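Local atomic coordinates of HTH cro/C1-type domain-containing protein (Pseudomonas aeruginosa PAO1, PDB entry 7CSV), a protein that is the HigA antitoxin, a dimeric helix-turn-helix regulator that recognises specific pseudopalindromic DNA motifs. Residues Arg49-Ile57 with Gln68-Glu76. Numbering follows the deposited sequence.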
# COMPACT_ATOMS: atom_id res chain seq x y z
N ARG A 49 12.92 -3.46 5.14
CA ARG A 49 11.72 -2.96 5.77
C ARG A 49 10.95 -2.16 4.74
O ARG A 49 11.56 -1.49 3.90
CB ARG A 49 12.05 -2.10 7.00
CG ARG A 49 10.86 -1.43 7.64
CD ARG A 49 11.26 -0.16 8.37
NE ARG A 49 12.16 -0.41 9.49
CZ ARG A 49 11.77 -0.88 10.67
NH1 ARG A 49 12.65 -1.07 11.64
NH2 ARG A 49 10.49 -1.17 10.89
N GLY A 50 9.62 -2.24 4.78
CA GLY A 50 8.81 -1.45 3.88
C GLY A 50 8.52 -0.05 4.41
O GLY A 50 8.86 0.30 5.54
N ILE A 51 7.89 0.75 3.55
CA ILE A 51 7.45 2.10 3.89
C ILE A 51 6.09 2.00 4.57
O ILE A 51 5.11 1.56 3.96
CB ILE A 51 7.34 2.99 2.65
CG1 ILE A 51 8.62 2.94 1.82
CG2 ILE A 51 6.98 4.42 3.04
CD1 ILE A 51 9.77 3.44 2.55
N SER A 52 6.03 2.43 5.83
CA SER A 52 4.77 2.56 6.53
C SER A 52 4.06 3.85 6.12
O SER A 52 4.66 4.77 5.55
CB SER A 52 4.99 2.57 8.04
OG SER A 52 5.63 3.79 8.42
N ALA A 53 2.76 3.93 6.44
CA ALA A 53 2.01 5.15 6.17
C ALA A 53 2.66 6.35 6.83
O ALA A 53 2.79 7.40 6.22
CB ALA A 53 0.57 5.00 6.63
N ASP A 54 3.05 6.20 8.10
CA ASP A 54 3.67 7.31 8.82
C ASP A 54 4.96 7.73 8.13
O ASP A 54 5.20 8.92 7.92
CB ASP A 54 3.93 6.90 10.27
CG ASP A 54 4.52 8.01 11.11
OD1 ASP A 54 3.75 8.85 11.62
OD2 ASP A 54 5.76 8.02 11.28
N MET A 55 5.76 6.75 7.69
CA MET A 55 7.01 7.06 7.00
C MET A 55 6.75 7.72 5.65
O MET A 55 7.53 8.57 5.22
CB MET A 55 7.84 5.79 6.81
CG MET A 55 8.86 5.58 7.92
SD MET A 55 10.12 6.88 8.04
CE MET A 55 10.62 7.08 6.36
N ALA A 56 5.68 7.31 4.95
CA ALA A 56 5.35 7.92 3.67
C ALA A 56 5.00 9.39 3.83
O ALA A 56 5.33 10.22 2.99
CB ALA A 56 4.19 7.19 3.01
N ILE A 57 4.27 9.71 4.90
CA ILE A 57 3.95 11.11 5.17
C ILE A 57 5.22 11.90 5.47
O ILE A 57 5.40 13.03 4.98
CB ILE A 57 2.92 11.21 6.30
CG1 ILE A 57 1.59 10.58 5.87
CG2 ILE A 57 2.70 12.68 6.72
CD1 ILE A 57 0.62 10.37 7.02
N GLN A 68 1.35 9.41 -1.13
CA GLN A 68 0.94 8.29 -1.97
C GLN A 68 2.04 7.85 -2.92
O GLN A 68 2.08 6.68 -3.30
CB GLN A 68 -0.32 8.67 -2.75
CG GLN A 68 -1.58 8.58 -1.93
CD GLN A 68 -2.16 7.17 -1.86
OE1 GLN A 68 -1.44 6.16 -1.98
NE2 GLN A 68 -3.46 7.09 -1.68
N PHE A 69 2.90 8.78 -3.36
CA PHE A 69 4.04 8.40 -4.19
C PHE A 69 4.80 7.25 -3.56
O PHE A 69 5.08 6.24 -4.21
CB PHE A 69 4.96 9.61 -4.41
CG PHE A 69 6.28 9.27 -5.06
CD1 PHE A 69 6.37 9.11 -6.45
CD2 PHE A 69 7.43 9.13 -4.30
CE1 PHE A 69 7.59 8.81 -7.05
CE2 PHE A 69 8.66 8.83 -4.89
CZ PHE A 69 8.74 8.67 -6.27
N TRP A 70 5.11 7.38 -2.26
CA TRP A 70 5.86 6.34 -1.57
C TRP A 70 5.01 5.11 -1.32
O TRP A 70 5.51 3.98 -1.42
CB TRP A 70 6.40 6.88 -0.25
CG TRP A 70 7.35 7.98 -0.51
CD1 TRP A 70 7.09 9.31 -0.47
CD2 TRP A 70 8.71 7.84 -0.94
NE1 TRP A 70 8.21 10.02 -0.81
CE2 TRP A 70 9.22 9.15 -1.10
CE3 TRP A 70 9.54 6.75 -1.18
CZ2 TRP A 70 10.54 9.39 -1.50
CZ3 TRP A 70 10.85 6.99 -1.58
CH2 TRP A 70 11.34 8.30 -1.73
N MET A 71 3.73 5.29 -0.99
CA MET A 71 2.89 4.13 -0.73
C MET A 71 2.64 3.37 -2.02
O MET A 71 2.46 2.14 -1.98
CB MET A 71 1.57 4.53 -0.11
CG MET A 71 1.73 5.08 1.30
SD MET A 71 2.45 3.96 2.51
CE MET A 71 1.01 2.93 2.87
N ASN A 72 2.61 4.07 -3.15
CA ASN A 72 2.43 3.38 -4.43
C ASN A 72 3.66 2.54 -4.77
O ASN A 72 3.53 1.43 -5.30
CB ASN A 72 2.15 4.40 -5.55
CG ASN A 72 0.76 5.03 -5.45
OD1 ASN A 72 -0.14 4.52 -4.76
ND2 ASN A 72 0.57 6.14 -6.16
N LEU A 73 4.86 3.05 -4.47
CA LEU A 73 6.06 2.23 -4.66
C LEU A 73 6.03 1.02 -3.76
O LEU A 73 6.39 -0.09 -4.17
CB LEU A 73 7.31 3.06 -4.39
CG LEU A 73 7.58 4.24 -5.31
CD1 LEU A 73 8.80 5.01 -4.83
CD2 LEU A 73 7.76 3.75 -6.75
N GLN A 74 5.58 1.21 -2.52
CA GLN A 74 5.49 0.10 -1.58
C GLN A 74 4.49 -0.94 -2.05
O GLN A 74 4.76 -2.15 -2.00
CB GLN A 74 5.12 0.62 -0.19
CG GLN A 74 4.96 -0.50 0.84
CD GLN A 74 6.24 -1.23 1.09
OE1 GLN A 74 7.31 -0.63 1.16
NE2 GLN A 74 6.15 -2.56 1.22
N SER A 75 3.31 -0.50 -2.50
CA SER A 75 2.31 -1.46 -2.93
C SER A 75 2.79 -2.25 -4.14
O SER A 75 2.54 -3.46 -4.25
CB SER A 75 1.00 -0.75 -3.25
OG SER A 75 1.15 0.12 -4.34
N GLU A 76 3.49 -1.58 -5.07
CA GLU A 76 4.02 -2.34 -6.21
C GLU A 76 4.97 -3.43 -5.73
O GLU A 76 4.88 -4.57 -6.19
CB GLU A 76 4.72 -1.41 -7.20
CG GLU A 76 5.37 -2.17 -8.40
CD GLU A 76 4.38 -2.62 -9.47
OE1 GLU A 76 4.83 -3.27 -10.45
OE2 GLU A 76 3.17 -2.34 -9.36
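With CG of Gln74 set trans to its backbone nitrogen (chi1 178°) and the chain bent at chi2 (64°), the amide is carried across to the loop at Gly50 and Ile51. There OE1 accepts a hydrogen bond from the backbone N of Ile51 at 2.8 Å, a worked case of a side-chain carbonyl on one helix taking up the N-H of a loop leading into another. The N-H points nearly straight at the oxygen (164°) but arrives well above the carbonyl plane. CA of Gly50 lies 3.2 Å from the same OE1. NE2 bonds to Ser78 OG, and the two bonds together would hold the amide's rotation.

Nearer the start of helix 67-93 the contact is mostly apolar. Met71, bent at both chi2 and chi3, brings SD beside the first turn of helix 53-63, 3.8 Å from Ser52 O, while its CG meets Ala56 CB at 3.7 Å. Ala56 CB also touches Trp70 CB at 4.0 Å, and CG2 of Ile51 reaches that same CB. The small Ala56 is consistent with the close approach, 8.5 Å between local axes. Ser52 N-caps helix 53-63, OG accepting from Met55 N.

Here helix 53-63 and the loop before it meet the long helix 67-93: Ile51 also packs on Pro11 (helix 11-23), Ile44 (helix 38-45) and Leu59 (helix 53-63), Trp70 on Leu15 (helix 11-23), and Met71 on Leu79 of the second subunit.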